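PDB 3TQT: D-alanine--D-alanine ligase from Coxiella burnetii, which catalyses the ATP-dependent joining of two D-alanine molecules into D-alanyl-D-alanine, a building block of bacterial peptidoglycan. Local coordinates for residues T269-D274 with Y329-E334; E277-Q282 with P308-L313. All coordinates share one frame; numbering follows the deposited sequence.

How the interactions relate
Both contacts reach the same five-stranded antiparallel sheet of the ATP-grasp part of the chain, and each ties an outermost strand, or the chain next to it, to a helix. Interaction 1 does so where edge strand 268-270 ends, against helix 328-335; interaction 2 joins helix 277-293 to the turn and start of the other edge strand, 312-318. Their centres lie about 17 Å apart. Each is partly buried, with no direct hydrogen bond across it, yet the chemistry differs. In 269-274 with 329-334 a threonine methyl rests on helix backbone beside a lysine chain; in 277-282 with 308-313 two buried valines meet, while a glutamine and two waters bridge the more open side.

Interaction 1 (T269-D274 with Y329-E334); sequences TTTSVD and YPKMWE
With its CG2 anti to the carbonyl carbon and OG1 turned to chi1 52°, Thr-271 directs its methyl group at the helix holding Lys-331 and Met-332. Lys-331, for its part, leaves the helix nearly extended and then bends at chi3 (52°), which brings CE alongside the Thr-271 methyl and NZ to Thr-269. The Thr-271 methyl settles on the backbone between these two residues: CG2 lies 3.6 Å from Lys-331 O and 3.9 Å from Met-332 N. It also meets the lysine chain, with CG2 4.0 Å from Lys-331 CB, and touches the near part of the methionine chain, where CG2 of Thr-271 is 4.2 Å from CG of Met-332. Beyond that point the Met-332 chain turns to the sheet, where it touches Arg-301 and Ser-243. The outer end of Lys-331 passes beside Thr-269, whose OG1 is 3.5 Å from NZ.

The turn that presents Thr-271 is itself pinned. Thr-270 OG1 accepts a hydrogen bond from Ser-272 N at 3.1 Å, with an N-H...O angle of 158°, while backbone bonds with Glu-247 keep Thr-270 on the sheet. Met-332 also lies close to Glu-231, predicted to bind ATP, and to Asp-303, a predicted magnesium ligand. The contact thus illustrates an ST turn at the end of an edge strand, its middle residue packed on a helix of the ATP-grasp fold.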
ATOM      1  N   THR A 269      14.804  -8.451 -26.328  1.00 37.42           N
ATOM      2  CA  THR A 269      15.145  -7.231 -25.594  1.00 36.56           C
ATOM      3  C   THR A 269      16.508  -6.720 -26.014  1.00 34.30           C
ATOM      4  O   THR A 269      17.358  -7.488 -26.462  1.00 34.83           O
ATOM      5  CB  THR A 269      15.178  -7.459 -24.074  1.00 41.13           C
ATOM      6  OG1 THR A 269      16.147  -8.468 -23.764  1.00 38.27           O
ATOM      7  CG2 THR A 269      13.812  -7.876 -23.555  1.00 43.06           C
ATOM      8  N   THR A 270      16.731  -5.423 -25.852  1.00 30.06           N
ATOM      9  CA  THR A 270      18.026  -4.856 -26.186  1.00 28.65           C
ATOM     10  C   THR A 270      18.206  -3.558 -25.434  1.00 32.20           C
ATOM     11  O   THR A 270      17.244  -2.842 -25.171  1.00 28.52           O
ATOM     12  CB  THR A 270      18.169  -4.583 -27.693  1.00 31.26           C
ATOM     13  OG1 THR A 270      19.470  -4.053 -27.957  1.00 32.70           O
ATOM     14  CG2 THR A 270      17.119  -3.579 -28.168  1.00 32.64           C
ATOM     15  N   THR A 271      19.448  -3.264 -25.085  1.00 34.10           N
ATOM     16  CA  THR A 271      19.749  -2.033 -24.382  1.00 35.50           C
ATOM     17  C   THR A 271      20.191  -0.984 -25.400  1.00 43.01           C
ATOM     18  O   THR A 271      20.447   0.168 -25.056  1.00 41.73           O
ATOM     19  CB  THR A 271      20.834  -2.275 -23.333  1.00 33.60           C
ATOM     20  OG1 THR A 271      21.954  -2.920 -23.952  1.00 38.71           O
ATOM     21  CG2 THR A 271      20.287  -3.175 -22.226  1.00 31.20           C
ATOM     22  N   SER A 272      20.280  -1.403 -26.661  1.00 42.90           N
ATOM     23  CA  SER A 272      20.614  -0.494 -27.753  1.00 46.76           C
ATOM     24  C   SER A 272      19.385  -0.196 -28.586  1.00 41.37           C
ATOM     25  O   SER A 272      18.916  -1.037 -29.340  1.00 45.37           O
ATOM     26  CB  SER A 272      21.713  -1.075 -28.647  1.00 58.44           C
ATOM     27  OG  SER A 272      22.995  -0.905 -28.060  1.00 69.25           O
ATOM     28  N   VAL A 273      18.856   1.006 -28.433  1.00 42.45           N
ATOM     29  CA  VAL A 273      17.727   1.446 -29.228  1.00 47.24           C
ATOM     30  C   VAL A 273      18.208   2.714 -29.903  1.00 53.58           C
ATOM     31  O   VAL A 273      19.003   3.447 -29.318  1.00 63.83           O
ATOM     32  CB  VAL A 273      16.518   1.751 -28.332  1.00 53.06           C
ATOM     33  CG1 VAL A 273      16.389   0.692 -27.253  1.00 54.11           C
ATOM     34  CG2 VAL A 273      16.682   3.098 -27.674  1.00 53.74           C
ATOM     35  N   ASP A 274      17.770   2.979 -31.127  1.00 56.52           N
ATOM     36  CA  ASP A 274      18.262   4.178 -31.810  1.00 67.34           C
ATOM     37  C   ASP A 274      17.269   5.343 -31.777  1.00 58.99           C
ATOM     38  O   ASP A 274      16.701   5.745 -32.795  1.00 66.41           O
ATOM     39  CB  ASP A 274      18.797   3.873 -33.221  1.00 79.71           C
ATOM     40  CG  ASP A 274      17.707   3.792 -34.271  1.00 94.47           C
ATOM     41  OD1 ASP A 274      16.567   3.406 -33.932  1.00100.60           O
ATOM     42  OD2 ASP A 274      18.001   4.116 -35.444  1.00 95.67           O
ATOM     43  N   TYR A 329      16.064  -4.611 -16.235  1.00 21.19           N
ATOM     44  CA  TYR A 329      16.480  -3.656 -15.213  1.00 22.92           C
ATOM     45  C   TYR A 329      18.005  -3.678 -14.971  1.00 24.85           C
ATOM     46  O   TYR A 329      18.671  -2.671 -15.166  1.00 22.14           O
ATOM     47  CB  TYR A 329      15.694  -3.800 -13.906  1.00 16.98           C
ATOM     48  CG  TYR A 329      16.026  -2.667 -12.958  1.00 17.38           C
ATOM     49  CD1 TYR A 329      15.296  -1.479 -12.977  1.00 20.20           C
ATOM     50  CD2 TYR A 329      17.100  -2.764 -12.092  1.00 16.39           C
ATOM     51  CE1 TYR A 329      15.621  -0.425 -12.133  1.00 24.56           C
ATOM     52  CE2 TYR A 329      17.428  -1.721 -11.247  1.00 23.84           C
ATOM     53  CZ  TYR A 329      16.693  -0.560 -11.270  1.00 21.70           C
ATOM     54  OH  TYR A 329      17.040   0.474 -10.429  1.00 21.98           O
ATOM     55  N   PRO A 330      18.562  -4.824 -14.563  1.00 22.27           N
ATOM     56  CA  PRO A 330      20.022  -4.823 -14.430  1.00 29.78           C
ATOM     57  C   PRO A 330      20.755  -4.611 -15.755  1.00 25.79           C
ATOM     58  O   PRO A 330      21.778  -3.935 -15.729  1.00 29.78           O
ATOM     59  CB  PRO A 330      20.333  -6.209 -13.860  1.00 29.24           C
ATOM     60  CG  PRO A 330      19.118  -7.042 -14.150  1.00 21.21           C
ATOM     61  CD  PRO A 330      17.968  -6.078 -14.075  1.00 27.04           C
ATOM     62  N   LYS A 331      20.266  -5.167 -16.867  1.00 24.41           N
ATOM     63  CA  LYS A 331      20.954  -5.000 -18.149  1.00 26.60           C
ATOM     64  C   LYS A 331      21.040  -3.533 -18.571  1.00 27.03           C
ATOM     65  O   LYS A 331      22.066  -3.084 -19.060  1.00 23.51           O
ATOM     66  CB  LYS A 331      20.283  -5.812 -19.255  1.00 35.06           C
ATOM     67  CG  LYS A 331      20.658  -7.272 -19.273  1.00 52.17           C
ATOM     68  CD  LYS A 331      19.965  -7.982 -20.437  1.00 65.36           C
ATOM     69  CE  LYS A 331      20.208  -7.257 -21.756  1.00 74.92           C
ATOM     70  NZ  LYS A 331      19.529  -7.918 -22.911  1.00 79.34           N
ATOM     71  N   MET A 332      19.959  -2.785 -18.398  1.00 25.92           N
ATOM     72  CA  MET A 332      19.986  -1.365 -18.725  1.00 25.51           C
ATOM     73  C   MET A 332      21.022  -0.614 -17.887  1.00 25.09           C
ATOM     74  O   MET A 332      21.783   0.209 -18.413  1.00 25.93           O
ATOM     75  CB  MET A 332      18.604  -0.739 -18.560  1.00 20.17           C
ATOM     76  CG  MET A 332      17.677  -1.075 -19.716  1.00 24.48           C
ATOM     77  SD  MET A 332      16.128  -0.180 -19.628  1.00 26.35           S
ATOM     78  CE  MET A 332      15.280  -1.055 -18.314  1.00 28.25           C
ATOM     79  N   TRP A 333      21.058  -0.887 -16.583  1.00 26.13           N
ATOM     80  CA  TRP A 333      22.089  -0.258 -15.756  1.00 28.18           C
ATOM     81  C   TRP A 333      23.495  -0.640 -16.203  1.00 29.76           C
ATOM     82  O   TRP A 333      24.367   0.221 -16.306  1.00 30.28           O
ATOM     83  CB  TRP A 333      21.887  -0.511 -14.255  1.00 21.04           C
ATOM     84  CG  TRP A 333      20.923   0.468 -13.669  1.00 24.33           C
ATOM     85  CD1 TRP A 333      19.758   0.190 -13.012  1.00 25.71           C
ATOM     86  CD2 TRP A 333      21.010   1.897 -13.744  1.00 28.56           C
ATOM     87  NE1 TRP A 333      19.130   1.354 -12.657  1.00 23.70           N
ATOM     88  CE2 TRP A 333      19.875   2.416 -13.093  1.00 25.58           C
ATOM     89  CE3 TRP A 333      21.943   2.785 -14.292  1.00 29.26           C
ATOM     90  CZ2 TRP A 333      19.647   3.787 -12.974  1.00 27.87           C
ATOM     91  CZ3 TRP A 333      21.716   4.144 -14.171  1.00 27.59           C
ATOM     92  CH2 TRP A 333      20.579   4.631 -13.513  1.00 25.26           C
ATOM     93  N   GLU A 334      23.719  -1.921 -16.473  1.00 27.08           N
ATOM     94  CA  GLU A 334      25.042  -2.352 -16.934  1.00 26.84           C
ATOM     95  C   GLU A 334      25.420  -1.577 -18.182  1.00 29.77           C
ATOM     96  O   GLU A 334      26.564  -1.157 -18.348  1.00 34.53           O
ATOM     97  CB  GLU A 334      25.069  -3.850 -17.232  1.00 29.87           C
ATOM     98  CG  GLU A 334      24.746  -4.737 -16.057  1.00 48.24           C
ATOM     99  CD  GLU A 334      25.041  -6.196 -16.343  1.00 66.14           C
ATOM    100  OE1 GLU A 334      25.784  -6.473 -17.311  1.00 68.21           O
ATOM    101  OE2 GLU A 334      24.528  -7.061 -15.602  1.00 73.44           O
TER

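Interaction 2 (E277-Q282 with P308-L313); sequences ESVTKQ and PNNKVL
Val-279 and Val-312 meet through one methyl each, CG1 of Val-279 lying 4.1 Å from CG2 of Val-312, the two side chains crossing at a slant. The other branch of Val-279 serves a different partner: CG2, anti to the carbonyl carbon, packs against Asn-310, 3.9 Å from its CB and close to the amide oxygen as well, and these two side chains run nearly perpendicular. One valine thus spans from the start of the strand to the turn before it. Gln-282, about one helical turn further on, covers the same Val-312 methyl from another direction, with OE1 3.8 Å from Val-312 CG2.

The next shell is polar and works through water. In Gln-282, CG stands anti to the carbonyl carbon (chi1 -78°) and chi2 is straight, which lays the amide back along the helix toward Ser-278, over the gap to 308-313, where both waters reach it. There OE1 accepts from one water at 2.6 Å, and that water in turn accepts from Val-312 N at 3.0 Å. On the nitrogen side, NE2 donates to a second water, which donates a hydrogen bond to Asn-310 O at 2.6 Å. NE2 also donates to Ser-278 OG at 3.2 Å, and the hydroxyl lies close to the amide plane. Made at both its oxygen and its nitrogen, these bonds favour one orientation of the amide, and its two waters supply backbone groups of the opposing segment with partners.

Further out, Ser-276 OG accepts from Val-279 N near the start of the helix, and Thr-307 OG1 holds Lys-311 N in the turn. Ile-283 and Ile-286 continue the cover of Val-312 along helix 277-293, which packs against the beginning of edge strand 312-318, itself paired with strand 298-306 through Leu-313 and Phe-305.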
ATOM      1  N   GLU A 277      18.325  12.136 -29.581  1.00 50.04           N
ATOM      2  CA  GLU A 277      18.807  12.720 -28.339  1.00 55.49           C
ATOM      3  C   GLU A 277      17.618  13.241 -27.543  1.00 51.36           C
ATOM      4  O   GLU A 277      17.531  13.038 -26.332  1.00 53.51           O
ATOM      5  CB  GLU A 277      19.789  13.855 -28.634  1.00 62.28           C
ATOM      6  CG  GLU A 277      21.107  13.759 -27.879  1.00 72.15           C
ATOM      7  CD  GLU A 277      22.294  14.226 -28.714  1.00 77.51           C
ATOM      8  OE1 GLU A 277      22.110  14.509 -29.918  1.00 79.00           O
ATOM      9  OE2 GLU A 277      23.414  14.304 -28.165  1.00 76.03           O
ATOM     10  N   SER A 278      16.696  13.899 -28.242  1.00 46.42           N
ATOM     11  CA  SER A 278      15.495  14.447 -27.618  1.00 46.98           C
ATOM     12  C   SER A 278      14.624  13.386 -26.947  1.00 40.97           C
ATOM     13  O   SER A 278      14.210  13.545 -25.797  1.00 36.05           O
ATOM     14  CB  SER A 278      14.654  15.208 -28.644  1.00 48.80           C
ATOM     15  OG  SER A 278      13.378  15.513 -28.104  1.00 52.96           O
ATOM     16  N   VAL A 279      14.319  12.318 -27.673  1.00 37.93           N
ATOM     17  CA  VAL A 279      13.440  11.289 -27.144  1.00 36.94           C
ATOM     18  C   VAL A 279      14.104  10.577 -25.974  1.00 35.45           C
ATOM     19  O   VAL A 279      13.469  10.339 -24.949  1.00 33.39           O
ATOM     20  CB  VAL A 279      12.994  10.295 -28.233  1.00 35.51           C
ATOM     21  CG1 VAL A 279      12.319   9.087 -27.611  1.00 31.55           C
ATOM     22  CG2 VAL A 279      12.048  10.984 -29.197  1.00 42.41           C
ATOM     23  N   THR A 280      15.388  10.257 -26.119  1.00 34.90           N
ATOM     24  CA  THR A 280      16.140   9.638 -25.033  1.00 31.36           C
ATOM     25  C   THR A 280      16.027  10.477 -23.770  1.00 36.02           C
ATOM     26  O   THR A 280      15.719   9.961 -22.694  1.00 36.74           O
ATOM     27  CB  THR A 280      17.628   9.493 -25.385  1.00 35.04           C
ATOM     28  OG1 THR A 280      17.775   8.601 -26.494  1.00 39.53           O
ATOM     29  CG2 THR A 280      18.399   8.938 -24.199  1.00 39.97           C
ATOM     30  N   LYS A 281      16.282  11.774 -23.910  1.00 32.53           N
ATOM     31  CA  LYS A 281      16.211  12.696 -22.786  1.00 37.24           C
ATOM     32  C   LYS A 281      14.822  12.726 -22.160  1.00 35.94           C
ATOM     33  O   LYS A 281      14.690  12.810 -20.942  1.00 31.29           O
ATOM     34  CB  LYS A 281      16.615  14.110 -23.218  1.00 43.49           C
ATOM     35  CG  LYS A 281      18.085  14.256 -23.593  1.00 59.52           C
ATOM     36  CD  LYS A 281      19.001  13.841 -22.451  1.00 65.09           C
ATOM     37  CE  LYS A 281      20.463  14.107 -22.793  1.00 70.87           C
ATOM     38  NZ  LYS A 281      21.381  13.793 -21.655  1.00 71.48           N
ATOM     39  N   GLN A 282      13.787  12.666 -22.992  1.00 31.25           N
ATOM     40  CA  GLN A 282      12.418  12.701 -22.485  1.00 29.28           C
ATOM     41  C   GLN A 282      12.127  11.442 -21.690  1.00 27.26           C
ATOM     42  O   GLN A 282      11.624  11.503 -20.569  1.00 30.30           O
ATOM     43  CB  GLN A 282      11.418  12.812 -23.624  1.00 36.85           C
ATOM     44  CG  GLN A 282      11.276  14.187 -24.208  1.00 43.42           C
ATOM     45  CD  GLN A 282      10.274  14.190 -25.338  1.00 41.92           C
ATOM     46  OE1 GLN A 282       9.089  13.926 -25.134  1.00 40.39           O
ATOM     47  NE2 GLN A 282      10.751  14.457 -26.547  1.00 43.42           N
ATOM     48  N   PRO A 308       5.013   6.492 -33.229  1.00 34.35           N
ATOM     49  CA  PRO A 308       5.745   6.832 -34.451  1.00 34.72           C
ATOM     50  C   PRO A 308       6.006   8.335 -34.544  1.00 37.53           C
ATOM     51  O   PRO A 308       7.053   8.736 -35.048  1.00 47.36           O
ATOM     52  CB  PRO A 308       4.801   6.368 -35.549  1.00 29.89           C
ATOM     53  CG  PRO A 308       4.070   5.221 -34.930  1.00 39.06           C
ATOM     54  CD  PRO A 308       3.844   5.637 -33.499  1.00 30.53           C
ATOM     55  N   ASN A 309       5.087   9.151 -34.041  1.00 33.23           N
ATOM     56  CA  ASN A 309       5.312  10.590 -33.993  1.00 38.65           C
ATOM     57  C   ASN A 309       6.214  10.996 -32.830  1.00 38.79           C
ATOM     58  O   ASN A 309       6.297  12.171 -32.476  1.00 36.51           O
ATOM     59  CB  ASN A 309       3.983  11.340 -33.902  1.00 49.52           C
ATOM     60  CG  ASN A 309       4.093  12.768 -34.396  1.00 61.84           C
ATOM     61  OD1 ASN A 309       4.954  13.091 -35.217  1.00 57.80           O
ATOM     62  ND2 ASN A 309       3.219  13.633 -33.897  1.00 69.72           N
ATOM     63  N   ASN A 310       6.887  10.017 -32.237  1.00 31.82           N
ATOM     64  CA  ASN A 310       7.788  10.265 -31.110  1.00 30.84           C
ATOM     65  C   ASN A 310       7.135  10.817 -29.839  1.00 31.49           C
ATOM     66  O   ASN A 310       7.775  11.521 -29.067  1.00 34.73           O
ATOM     67  CB  ASN A 310       8.940  11.165 -31.540  1.00 36.95           C
ATOM     68  CG  ASN A 310       9.879  10.467 -32.479  1.00 44.35           C
ATOM     69  OD1 ASN A 310      10.300   9.340 -32.220  1.00 53.03           O
ATOM     70  ND2 ASN A 310      10.194  11.112 -33.588  1.00 41.71           N
ATOM     71  N   LYS A 311       5.871  10.497 -29.611  1.00 30.55           N
ATOM     72  CA  LYS A 311       5.266  10.884 -28.348  1.00 27.84           C
ATOM     73  C   LYS A 311       5.615   9.833 -27.300  1.00 23.40           C
ATOM     74  O   LYS A 311       5.409   8.636 -27.511  1.00 27.23           O
ATOM     75  CB  LYS A 311       3.757  11.044 -28.489  1.00 30.25           C
ATOM     76  CG  LYS A 311       3.034  11.368 -27.193  1.00 37.33           C
ATOM     77  CD  LYS A 311       3.347  12.765 -26.669  1.00 50.04           C
ATOM     78  CE  LYS A 311       2.625  13.029 -25.334  1.00 47.39           C
ATOM     79  NZ  LYS A 311       3.021  14.328 -24.690  1.00 41.03           N
ATOM     80  N   VAL A 312       6.141  10.292 -26.171  1.00 27.37           N
ATOM     81  CA  VAL A 312       6.563   9.400 -25.101  1.00 23.93           C
ATOM     82  C   VAL A 312       5.460   9.256 -24.057  1.00 22.28           C
ATOM     83  O   VAL A 312       5.030  10.237 -23.450  1.00 24.97           O
ATOM     84  CB  VAL A 312       7.862   9.912 -24.463  1.00 20.92           C
ATOM     85  CG1 VAL A 312       8.358   8.941 -23.386  1.00 26.99           C
ATOM     86  CG2 VAL A 312       8.919  10.108 -25.538  1.00 25.49           C
ATOM     87  N   LEU A 313       5.017   8.021 -23.859  1.00 26.22           N
ATOM     88  CA  LEU A 313       3.866   7.720 -23.024  1.00 22.07           C
ATOM     89  C   LEU A 313       4.208   6.652 -22.004  1.00 21.69           C
ATOM     90  O   LEU A 313       4.668   5.561 -22.361  1.00 23.97           O
ATOM     91  CB  LEU A 313       2.714   7.208 -23.882  1.00 23.12           C
ATOM     92  CG  LEU A 313       2.236   8.144 -24.986  1.00 23.48           C
ATOM     93  CD1 LEU A 313       1.169   7.447 -25.848  1.00 26.75           C
ATOM     94  CD2 LEU A 313       1.707   9.444 -24.367  1.00 29.06           C
TER
HETATM   95  O   HOH W   1       6.750  13.221 -26.005  1.00 32.96           O
HETATM   96  O   HOH W   2       9.207  13.746 -28.961  1.00 42.99           O